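Local structure of nitrate reductase (Ulva prolifera, 5YLY) at residues Phe145-Tyr153 and Ile184-Thr192; Leu252-Leu263 and Met281-Phe292. The protein is the FAD-binding cytochrome b5 reductase domain of an enzyme that probably reduces nitrate to nitrite with NADH, the first step of nitrate assimilation. One frame throughout, in Å; residues are numbered along the deposited sequence.

Interaction 1: Phe145-Tyr153 and Ile184-Thr192; sequences FHYDRPGHY and ILSNPSDLT
The ring of Tyr-147 carries Ile-184 CD1 over one face and the carbonyl oxygen of Arg-149, from its own strand, over the opposite one, while the carboxylate of Asp-190 meets its edge. Ring and carboxylate are nearly coplanar, with planes 6° apart. Tyr-147 OH donates to Asp-190 OD2 at 2.6 Å, using the syn lone pair of that oxygen. The ring reaches this place because CG stands anti to the backbone nitrogen (chi1 -178°), which sends the phenol across to the other segment; there Ile-184 crosses it at about a right angle, CG1 lying 3.6 Å from Tyr-147 CE2. The phenol oxygen also accepts a nearly straight bond from Gly-151 N (2.8 Å, 168°), so the hydroxyl ties the 149-152 type II turn to Asp-190. The other carboxylate oxygen is gripped from within its own segment: Thr-192 N closes an Asx turn on it. Thr-192 OG1 donates to the same Asp-190 OD1 at 2.7 Å. Within the 149-152 turn, Pro-150 lays CB 3.6 Å from Asp-190 CG and CG 3.7 Å from Asn-187 ND2. The contact thus joins the hairpin of strands 145-149 and 152-155 to the connection between helix 174-185 and strand 193-200, with Ile-165 of strand 164-170 touching Tyr-147, Ile-184 and Thr-192.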
loop_
_atom_site.group_PDB
_atom_site.type_symbol
_atom_site.label_atom_id
_atom_site.label_comp_id
_atom_site.label_asym_id
_atom_site.label_seq_id
_atom_site.Cartn_x
_atom_site.Cartn_y
_atom_site.Cartn_z
ATOM N N PHE A 145 -6.208 -9.760 -6.760
ATOM C CA PHE A 145 -7.131 -8.646 -6.945
ATOM C C PHE A 145 -6.610 -7.709 -8.057
ATOM O O PHE A 145 -5.449 -7.272 -8.033
ATOM C CB PHE A 145 -7.332 -7.876 -5.625
ATOM C CG PHE A 145 -8.209 -6.651 -5.742
ATOM C CD1 PHE A 145 -9.592 -6.757 -5.664
ATOM C CD2 PHE A 145 -7.649 -5.384 -5.884
ATOM C CE1 PHE A 145 -10.399 -5.615 -5.753
ATOM C CE2 PHE A 145 -8.456 -4.245 -5.958
ATOM C CZ PHE A 145 -9.827 -4.376 -5.923
ATOM N N HIS A 146 -7.496 -7.374 -8.993
ATOM C CA HIS A 146 -7.148 -6.514 -10.115
ATOM C C HIS A 146 -8.267 -5.501 -10.352
ATOM O O HIS A 146 -9.360 -5.880 -10.742
ATOM C CB HIS A 146 -6.929 -7.391 -11.372
ATOM C CG HIS A 146 -6.534 -6.673 -12.631
ATOM N ND1 HIS A 146 -6.102 -5.355 -12.630
ATOM C CD2 HIS A 146 -6.421 -7.162 -13.886
ATOM C CE1 HIS A 146 -5.796 -5.076 -13.885
ATOM N NE2 HIS A 146 -5.964 -6.132 -14.673
ATOM N N TYR A 147 -7.983 -4.225 -10.138
ATOM C CA TYR A 147 -8.955 -3.164 -10.431
ATOM C C TYR A 147 -8.583 -2.830 -11.879
ATOM O O TYR A 147 -7.627 -2.084 -12.120
ATOM C CB TYR A 147 -8.728 -1.968 -9.479
ATOM C CG TYR A 147 -9.729 -0.851 -9.690
ATOM C CD1 TYR A 147 -11.020 -0.936 -9.167
ATOM C CD2 TYR A 147 -9.396 0.282 -10.431
ATOM C CE1 TYR A 147 -11.950 0.088 -9.368
ATOM C CE2 TYR A 147 -10.319 1.310 -10.637
ATOM C CZ TYR A 147 -11.596 1.200 -10.116
ATOM O OH TYR A 147 -12.483 2.229 -10.261
ATOM N N ASP A 148 -9.276 -3.469 -12.828
ATOM C CA ASP A 148 -8.910 -3.493 -14.246
ATOM C C ASP A 148 -9.452 -2.388 -15.147
ATOM O O ASP A 148 -8.954 -2.227 -16.275
ATOM C CB ASP A 148 -9.276 -4.849 -14.862
ATOM C CG ASP A 148 -10.757 -5.199 -14.861
ATOM O OD1 ASP A 148 -11.456 -4.838 -13.888
ATOM O OD2 ASP A 148 -11.211 -5.862 -15.822
ATOM N N ARG A 149 -10.490 -1.681 -14.702
ATOM C CA ARG A 149 -11.067 -0.576 -15.461
ATOM C C ARG A 149 -11.940 0.226 -14.519
ATOM O O ARG A 149 -12.349 -0.326 -13.486
ATOM C CB ARG A 149 -11.850 -1.054 -16.715
ATOM C CG ARG A 149 -12.946 -2.065 -16.450
ATOM C CD ARG A 149 -13.636 -2.463 -17.753
ATOM N NE ARG A 149 -14.571 -3.571 -17.549
ATOM C CZ ARG A 149 -15.841 -3.422 -17.192
ATOM N NH1 ARG A 149 -16.349 -2.209 -17.006
ATOM N NH2 ARG A 149 -16.617 -4.483 -17.025
ATOM N N PRO A 150 -12.257 1.507 -14.857
ATOM C CA PRO A 150 -13.061 2.316 -13.938
ATOM C C PRO A 150 -14.312 1.607 -13.467
ATOM O O PRO A 150 -15.077 1.119 -14.284
ATOM C CB PRO A 150 -13.365 3.575 -14.756
ATOM C CG PRO A 150 -12.168 3.715 -15.656
ATOM C CD PRO A 150 -11.822 2.303 -16.030
ATOM N N GLY A 151 -14.469 1.510 -12.149
ATOM C CA GLY A 151 -15.642 0.904 -11.522
ATOM C C GLY A 151 -15.786 -0.592 -11.710
ATOM O O GLY A 151 -16.906 -1.092 -11.710
ATOM N N HIS A 152 -14.667 -1.323 -11.839
ATOM C CA HIS A 152 -14.697 -2.774 -12.033
ATOM C C HIS A 152 -13.457 -3.439 -11.490
ATOM O O HIS A 152 -12.347 -2.896 -11.613
ATOM C CB HIS A 152 -14.867 -3.134 -13.532
ATOM C CG HIS A 152 -15.118 -4.597 -13.806
ATOM N ND1 HIS A 152 -14.073 -5.479 -14.015
ATOM C CD2 HIS A 152 -16.287 -5.280 -13.883
ATOM C CE1 HIS A 152 -14.632 -6.670 -14.199
ATOM N NE2 HIS A 152 -15.961 -6.599 -14.136
ATOM N N TYR A 153 -13.644 -4.636 -10.922
ATOM C CA TYR A 153 -12.517 -5.414 -10.401
ATOM C C TYR A 153 -12.683 -6.909 -10.682
ATOM O O TYR A 153 -13.783 -7.405 -10.970
ATOM C CB TYR A 153 -12.278 -5.154 -8.886
ATOM C CG TYR A 153 -13.315 -5.808 -7.989
ATOM C CD1 TYR A 153 -14.515 -5.168 -7.696
ATOM C CD2 TYR A 153 -13.105 -7.084 -7.461
ATOM C CE1 TYR A 153 -15.493 -5.787 -6.917
ATOM C CE2 TYR A 153 -14.073 -7.709 -6.677
ATOM C CZ TYR A 153 -15.266 -7.056 -6.408
ATOM O OH TYR A 153 -16.214 -7.657 -5.609
ATOM N N ILE A 184 -7.693 5.387 -9.274
ATOM C CA ILE A 184 -9.088 5.834 -9.313
ATOM C C ILE A 184 -9.192 7.355 -9.450
ATOM O O ILE A 184 -9.975 7.853 -10.256
ATOM C CB ILE A 184 -9.840 5.336 -8.029
ATOM C CG1 ILE A 184 -10.015 3.794 -8.070
ATOM C CG2 ILE A 184 -11.209 6.022 -7.878
ATOM C CD1 ILE A 184 -10.563 3.229 -6.745
ATOM N N LEU A 185 -8.469 8.069 -8.616
ATOM C CA LEU A 185 -8.614 9.524 -8.550
ATOM C C LEU A 185 -7.972 10.262 -9.708
ATOM O O LEU A 185 -8.444 11.338 -10.083
ATOM C CB LEU A 185 -8.100 10.038 -7.174
ATOM C CG LEU A 185 -8.866 9.504 -5.932
ATOM C CD1 LEU A 185 -8.173 9.886 -4.660
ATOM C CD2 LEU A 185 -10.331 9.954 -5.913
ATOM N N SER A 186 -6.909 9.712 -10.279
ATOM C CA SER A 186 -6.205 10.352 -11.413
ATOM C C SER A 186 -6.836 9.990 -12.773
ATOM O O SER A 186 -6.395 10.466 -13.833
ATOM C CB SER A 186 -4.712 10.015 -11.369
ATOM O OG SER A 186 -4.507 8.704 -11.877
ATOM N N ASN A 187 -7.890 9.169 -12.752
ATOM C CA ASN A 187 -8.539 8.775 -13.982
ATOM C C ASN A 187 -9.677 9.757 -14.257
ATOM O O ASN A 187 -10.509 9.953 -13.378
ATOM C CB ASN A 187 -9.015 7.318 -13.884
ATOM C CG ASN A 187 -9.517 6.803 -15.215
ATOM O OD1 ASN A 187 -10.412 7.365 -15.846
ATOM N ND2 ASN A 187 -8.980 5.689 -15.665
ATOM N N PRO A 188 -9.699 10.430 -15.424
ATOM C CA PRO A 188 -10.744 11.456 -15.674
ATOM C C PRO A 188 -12.133 10.888 -15.943
ATOM O O PRO A 188 -13.062 11.691 -16.102
ATOM C CB PRO A 188 -10.208 12.200 -16.907
ATOM C CG PRO A 188 -9.413 11.210 -17.620
ATOM C CD PRO A 188 -8.763 10.335 -16.566
ATOM N N SER A 189 -12.265 9.527 -16.048
ATOM C CA SER A 189 -13.532 8.838 -16.336
ATOM C C SER A 189 -14.024 7.900 -15.210
ATOM O O SER A 189 -15.010 7.186 -15.391
ATOM C CB SER A 189 -13.419 8.024 -17.631
ATOM O OG SER A 189 -13.059 8.826 -18.746
ATOM N N ASP A 190 -13.361 7.891 -14.078
ATOM C CA ASP A 190 -13.737 7.008 -12.967
ATOM C C ASP A 190 -14.416 7.847 -11.855
ATOM O O ASP A 190 -13.833 8.820 -11.384
ATOM C CB ASP A 190 -12.446 6.355 -12.430
ATOM C CG ASP A 190 -12.610 5.128 -11.547
ATOM O OD1 ASP A 190 -13.673 4.971 -10.946
ATOM O OD2 ASP A 190 -11.643 4.363 -11.419
ATOM N N LEU A 191 -15.634 7.462 -11.441
ATOM C CA LEU A 191 -16.386 8.173 -10.380
ATOM C C LEU A 191 -16.483 7.371 -9.079
ATOM O O LEU A 191 -17.231 7.748 -8.183
ATOM C CB LEU A 191 -17.782 8.615 -10.867
ATOM C CG LEU A 191 -17.821 9.648 -12.021
ATOM C CD1 LEU A 191 -19.246 9.867 -12.494
ATOM C CD2 LEU A 191 -17.168 10.968 -11.605
ATOM N N THR A 192 -15.693 6.292 -8.961
ATOM C CA THR A 192 -15.668 5.462 -7.755
ATOM C C THR A 192 -15.270 6.317 -6.542
ATOM O O THR A 192 -14.396 7.182 -6.660
ATOM C CB THR A 192 -14.690 4.270 -7.951
ATOM O OG1 THR A 192 -15.071 3.590 -9.143
ATOM C CG2 THR A 192 -14.715 3.283 -6.764
#

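Interaction 2: Leu252-Leu263 and Met281-Phe292; sequences LFRYEPGTISVL and MGFEKGVTSIEF
Four backbone hydrogen bonds pair strand 259-263 with residues 288-292 in parallel: Ser-261 N donates to Thr-288 O, Ile-290 N to Ser-261 O, Leu-263 N to Ile-290 O and Phe-292 N to Leu-263 O, all at 2.8 to 2.9 Å. CA-H...O contacts accompany this ladder, such as Val-262 CA to Ile-290 O. A separate bond, Tyr-255 N to Met-281 O (2.9 Å), fastens the loop ahead of strand 259-264 to the end of helix 267-280, where Gly-282 forms a Schellman motif.

Aromatic contacts centre on Phe-283. Tyr-255 CB sits 3.7 Å from the centroid over one face of its ring, a CH-pi contact, and Ser-261 OG lies over the opposite face, 3.3 Å from Phe-283 CZ. That serine oxygen is also hydrogen-bonded to Asn-166. Tyr-255, its ring swung away from the backbone nitrogen (chi1 172°), turns an edge to the face of Phe-283 in an offset edge-to-face pair, the planes at 71°. Phe-253 O lies in the plane of the Phe-283 ring, at its edge.

Among the remaining side chains, Arg-254 lays a face of its guanidinium over the Met-281 backbone, its NH2 salt-bridged to Glu-249. Met-281, bent at chi3 (80°), brings CE to 3.6 Å from Phe-253 O. Val-262 CB packs 3.9 Å from Phe-292 CE2.

Strand 259-264, helix 267-280 and strand 289-291 form a beta-alpha-beta unit at one edge of the parallel sheet, the arrangement of the NAD-binding domain in ferredoxin reductase-like flavoproteins.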
loop_
_atom_site.group_PDB
_atom_site.type_symbol
_atom_site.label_atom_id
_atom_site.label_comp_id
_atom_site.label_asym_id
_atom_site.label_seq_id
_atom_site.Cartn_x
_atom_site.Cartn_y
_atom_site.Cartn_z
ATOM N N LEU A 252 -15.875 4.695 7.479
ATOM C CA LEU A 252 -16.122 3.892 6.279
ATOM C C LEU A 252 -17.563 3.788 5.819
ATOM O O LEU A 252 -18.484 4.078 6.579
ATOM C CB LEU A 252 -15.560 2.463 6.540
ATOM C CG LEU A 252 -14.086 2.370 7.025
ATOM C CD1 LEU A 252 -13.756 0.961 7.417
ATOM C CD2 LEU A 252 -13.085 2.887 5.920
ATOM N N PHE A 253 -17.758 3.314 4.580
ATOM C CA PHE A 253 -19.105 3.056 4.055
ATOM C C PHE A 253 -19.642 1.740 4.632
ATOM O O PHE A 253 -18.877 0.780 4.807
ATOM C CB PHE A 253 -19.065 2.883 2.516
ATOM C CG PHE A 253 -18.643 4.083 1.704
ATOM C CD1 PHE A 253 -19.386 5.262 1.733
ATOM C CD2 PHE A 253 -17.540 4.016 0.863
ATOM C CE1 PHE A 253 -19.012 6.360 0.955
ATOM C CE2 PHE A 253 -17.178 5.111 0.067
ATOM C CZ PHE A 253 -17.919 6.276 0.121
ATOM N N ARG A 254 -20.965 1.665 4.859
ATOM C CA ARG A 254 -21.600 0.409 5.256
ATOM C C ARG A 254 -21.742 -0.406 3.972
ATOM O O ARG A 254 -21.706 0.173 2.880
ATOM C CB ARG A 254 -22.992 0.665 5.854
ATOM C CG ARG A 254 -22.941 1.299 7.239
ATOM C CD ARG A 254 -24.231 1.129 8.026
ATOM N NE ARG A 254 -24.415 -0.209 8.592
ATOM C CZ ARG A 254 -23.890 -0.641 9.736
ATOM N NH1 ARG A 254 -24.120 -1.882 10.150
ATOM N NH2 ARG A 254 -23.119 0.154 10.464
ATOM N N TYR A 255 -21.895 -1.729 4.075
ATOM C CA TYR A 255 -22.091 -2.531 2.869
ATOM C C TYR A 255 -23.459 -2.258 2.198
ATOM O O TYR A 255 -24.485 -2.138 2.858
ATOM C CB TYR A 255 -21.930 -4.047 3.134
ATOM C CG TYR A 255 -22.316 -4.888 1.933
ATOM C CD1 TYR A 255 -21.513 -4.921 0.795
ATOM C CD2 TYR A 255 -23.546 -5.546 1.882
ATOM C CE1 TYR A 255 -21.897 -5.632 -0.344
ATOM C CE2 TYR A 255 -23.943 -6.252 0.745
ATOM C CZ TYR A 255 -23.110 -6.300 -0.362
ATOM O OH TYR A 255 -23.491 -6.997 -1.483
ATOM N N GLU A 256 -23.432 -2.190 0.875
ATOM C CA GLU A 256 -24.545 -2.083 -0.065
ATOM C C GLU A 256 -23.994 -2.762 -1.322
ATOM O O GLU A 256 -22.781 -2.674 -1.535
ATOM C CB GLU A 256 -24.833 -0.604 -0.413
ATOM C CG GLU A 256 -25.781 0.124 0.524
ATOM C CD GLU A 256 -25.836 1.620 0.269
ATOM O OE1 GLU A 256 -25.986 2.024 -0.907
ATOM O OE2 GLU A 256 -25.708 2.392 1.246
ATOM N N PRO A 257 -24.821 -3.333 -2.234
ATOM C CA PRO A 257 -24.250 -3.891 -3.479
ATOM C C PRO A 257 -23.451 -2.798 -4.203
ATOM O O PRO A 257 -23.903 -1.664 -4.304
ATOM C CB PRO A 257 -25.491 -4.317 -4.282
ATOM C CG PRO A 257 -26.553 -4.563 -3.232
ATOM C CD PRO A 257 -26.291 -3.516 -2.180
ATOM N N GLY A 258 -22.236 -3.118 -4.602
ATOM C CA GLY A 258 -21.384 -2.146 -5.271
ATOM C C GLY A 258 -20.307 -1.583 -4.360
ATOM O O GLY A 258 -19.483 -0.806 -4.825
ATOM N N THR A 259 -20.333 -1.931 -3.055
ATOM C CA THR A 259 -19.354 -1.491 -2.040
ATOM C C THR A 259 -18.514 -2.673 -1.610
ATOM O O THR A 259 -19.054 -3.728 -1.246
ATOM C CB THR A 259 -20.025 -0.827 -0.800
ATOM O OG1 THR A 259 -20.903 0.202 -1.232
ATOM C CG2 THR A 259 -18.998 -0.213 0.173
ATOM N N ILE A 260 -17.193 -2.495 -1.657
ATOM C CA ILE A 260 -16.238 -3.505 -1.198
ATOM C C ILE A 260 -15.321 -2.860 -0.177
ATOM O O ILE A 260 -15.266 -1.629 -0.080
ATOM C CB ILE A 260 -15.443 -4.209 -2.347
ATOM C CG1 ILE A 260 -14.523 -3.199 -3.115
ATOM C CG2 ILE A 260 -16.390 -4.998 -3.280
ATOM C CD1 ILE A 260 -13.503 -3.865 -4.063
ATOM N N SER A 261 -14.602 -3.688 0.582
ATOM C CA SER A 261 -13.587 -3.226 1.520
ATOM C C SER A 261 -12.327 -3.994 1.185
ATOM O O SER A 261 -12.406 -5.198 0.913
ATOM C CB SER A 261 -13.989 -3.491 2.975
ATOM O OG SER A 261 -15.185 -2.815 3.317
ATOM N N VAL A 262 -11.190 -3.281 1.111
ATOM C CA VAL A 262 -9.888 -3.896 0.837
ATOM C C VAL A 262 -8.983 -3.624 2.017
ATOM O O VAL A 262 -9.081 -2.566 2.636
ATOM C CB VAL A 262 -9.275 -3.546 -0.549
ATOM C CG1 VAL A 262 -10.130 -4.110 -1.679
ATOM C CG2 VAL A 262 -9.070 -2.034 -0.712
ATOM N N LEU A 263 -8.133 -4.577 2.372
ATOM C CA LEU A 263 -7.354 -4.494 3.596
ATOM C C LEU A 263 -5.927 -4.882 3.401
ATOM O O LEU A 263 -5.644 -5.835 2.681
ATOM C CB LEU A 263 -7.949 -5.487 4.634
ATOM C CG LEU A 263 -9.377 -5.239 5.156
ATOM C CD1 LEU A 263 -10.415 -5.859 4.241
ATOM C CD2 LEU A 263 -9.567 -5.962 6.470
ATOM N N MET A 281 -20.752 -4.493 9.724
ATOM C CA MET A 281 -21.209 -3.450 8.791
ATOM C C MET A 281 -21.807 -4.009 7.490
ATOM O O MET A 281 -22.131 -3.234 6.575
ATOM C CB MET A 281 -20.099 -2.440 8.510
ATOM C CG MET A 281 -19.833 -1.542 9.685
ATOM S SD MET A 281 -18.385 -0.501 9.387
ATOM C CE MET A 281 -19.110 0.776 8.356
ATOM N N GLY A 282 -21.938 -5.338 7.422
ATOM C CA GLY A 282 -22.526 -6.042 6.283
ATOM C C GLY A 282 -21.571 -6.704 5.308
ATOM O O GLY A 282 -22.023 -7.303 4.332
ATOM N N PHE A 283 -20.258 -6.569 5.517
ATOM C CA PHE A 283 -19.278 -7.166 4.615
ATOM C C PHE A 283 -19.085 -8.662 4.871
ATOM O O PHE A 283 -19.496 -9.176 5.911
ATOM C CB PHE A 283 -17.947 -6.382 4.630
ATOM C CG PHE A 283 -18.131 -4.966 4.135
ATOM C CD1 PHE A 283 -18.078 -4.673 2.776
ATOM C CD2 PHE A 283 -18.363 -3.924 5.030
ATOM C CE1 PHE A 283 -18.267 -3.367 2.315
ATOM C CE2 PHE A 283 -18.539 -2.618 4.572
ATOM C CZ PHE A 283 -18.495 -2.348 3.212
ATOM N N GLU A 284 -18.497 -9.362 3.889
ATOM C CA GLU A 284 -18.270 -10.804 3.916
ATOM C C GLU A 284 -16.806 -11.088 3.553
ATOM O O GLU A 284 -16.376 -10.777 2.440
ATOM C CB GLU A 284 -19.222 -11.466 2.907
ATOM C CG GLU A 284 -19.425 -12.958 3.079
ATOM C CD GLU A 284 -20.298 -13.596 2.011
ATOM O OE1 GLU A 284 -20.968 -12.852 1.255
ATOM O OE2 GLU A 284 -20.277 -14.843 1.901
ATOM N N LYS A 285 -16.049 -11.673 4.500
ATOM C CA LYS A 285 -14.641 -12.027 4.318
ATOM C C LYS A 285 -14.427 -12.892 3.070
ATOM O O LYS A 285 -15.126 -13.885 2.888
ATOM C CB LYS A 285 -14.076 -12.727 5.568
ATOM C CG LYS A 285 -12.545 -12.747 5.580
ATOM C CD LYS A 285 -11.962 -13.725 6.574
ATOM C CE LYS A 285 -10.467 -13.837 6.383
ATOM N NZ LYS A 285 -9.879 -14.940 7.187
ATOM N N GLY A 286 -13.509 -12.456 2.208
ATOM C CA GLY A 286 -13.147 -13.139 0.972
ATOM C C GLY A 286 -14.028 -12.858 -0.223
ATOM O O GLY A 286 -13.679 -13.251 -1.339
ATOM N N VAL A 287 -15.193 -12.214 -0.009
ATOM C CA VAL A 287 -16.128 -11.906 -1.093
ATOM C C VAL A 287 -16.264 -10.370 -1.224
ATOM O O VAL A 287 -15.958 -9.836 -2.294
ATOM C CB VAL A 287 -17.475 -12.702 -1.028
ATOM C CG1 VAL A 287 -17.517 -13.703 0.121
ATOM C CG2 VAL A 287 -18.740 -11.857 -1.141
ATOM N N THR A 288 -16.659 -9.666 -0.145
ATOM C CA THR A 288 -16.780 -8.194 -0.198
ATOM C C THR A 288 -15.731 -7.497 0.681
ATOM O O THR A 288 -15.637 -6.272 0.663
ATOM C CB THR A 288 -18.197 -7.696 0.083
ATOM O OG1 THR A 288 -18.608 -8.118 1.378
ATOM C CG2 THR A 288 -19.197 -8.124 -0.984
ATOM N N SER A 289 -14.958 -8.278 1.444
ATOM C CA SER A 289 -13.833 -7.836 2.278
ATOM C C SER A 289 -12.641 -8.625 1.738
ATOM O O SER A 289 -12.561 -9.842 1.961
ATOM C CB SER A 289 -14.078 -8.172 3.748
ATOM O OG SER A 289 -14.825 -7.182 4.432
ATOM N N ILE A 290 -11.748 -7.954 0.989
ATOM C CA ILE A 290 -10.630 -8.588 0.305
ATOM C C ILE A 290 -9.306 -8.136 0.891
ATOM O O ILE A 290 -9.073 -6.934 1.026
ATOM C CB ILE A 290 -10.747 -8.302 -1.237
ATOM C CG1 ILE A 290 -12.045 -8.910 -1.833
ATOM C CG2 ILE A 290 -9.495 -8.752 -2.038
ATOM C CD1 ILE A 290 -12.609 -8.173 -3.076
ATOM N N GLU A 291 -8.406 -9.099 1.194
ATOM C CA GLU A 291 -7.097 -8.740 1.715
ATOM C C GLU A 291 -6.079 -8.715 0.599
ATOM O O GLU A 291 -6.115 -9.581 -0.283
ATOM C CB GLU A 291 -6.615 -9.764 2.747
ATOM C CG GLU A 291 -7.364 -9.732 4.056
ATOM C CD GLU A 291 -6.856 -10.721 5.081
ATOM O OE1 GLU A 291 -5.765 -11.311 4.896
ATOM O OE2 GLU A 291 -7.561 -10.892 6.093
ATOM N N PHE A 292 -5.125 -7.776 0.675
ATOM C CA PHE A 292 -4.001 -7.754 -0.248
ATOM C C PHE A 292 -2.948 -8.723 0.321
ATOM O O PHE A 292 -2.913 -8.918 1.560
ATOM C CB PHE A 292 -3.412 -6.353 -0.358
ATOM C CG PHE A 292 -4.191 -5.399 -1.227
ATOM C CD1 PHE A 292 -4.152 -5.508 -2.608
ATOM C CD2 PHE A 292 -4.870 -4.323 -0.669
ATOM C CE1 PHE A 292 -4.816 -4.593 -3.411
ATOM C CE2 PHE A 292 -5.533 -3.404 -1.479
ATOM C CZ PHE A 292 -5.503 -3.549 -2.842
ATOM O OXT PHE A 292 -2.162 -9.285 -0.462
#

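Overall arrangement
The centres of interactions 1 and 2 lie about 17 Å apart, and the two follow one another along the chain, yet their side chains meet directly. Tyr-153 OH lies 3.5 Å from Ile-260 CG2, and Tyr-153 CE2 is 3.9 Å from Ile-290 CD1, so the hairpin of interaction 1 packs on the last two strands of the parallel sheet. Phe-145 CD2 packs on the C-terminal residue, 3.8 Å from Phe-292 CE1. Interaction 2 comes close to the cofactor: the side chain of Phe-292 is about 5 Å from the bound FAD and about 6 Å from that of Thr-91, an expected FAD-binding residue. In interaction 1, by contrast, the Tyr-147 side chain is about 11 Å from that of Thr-91.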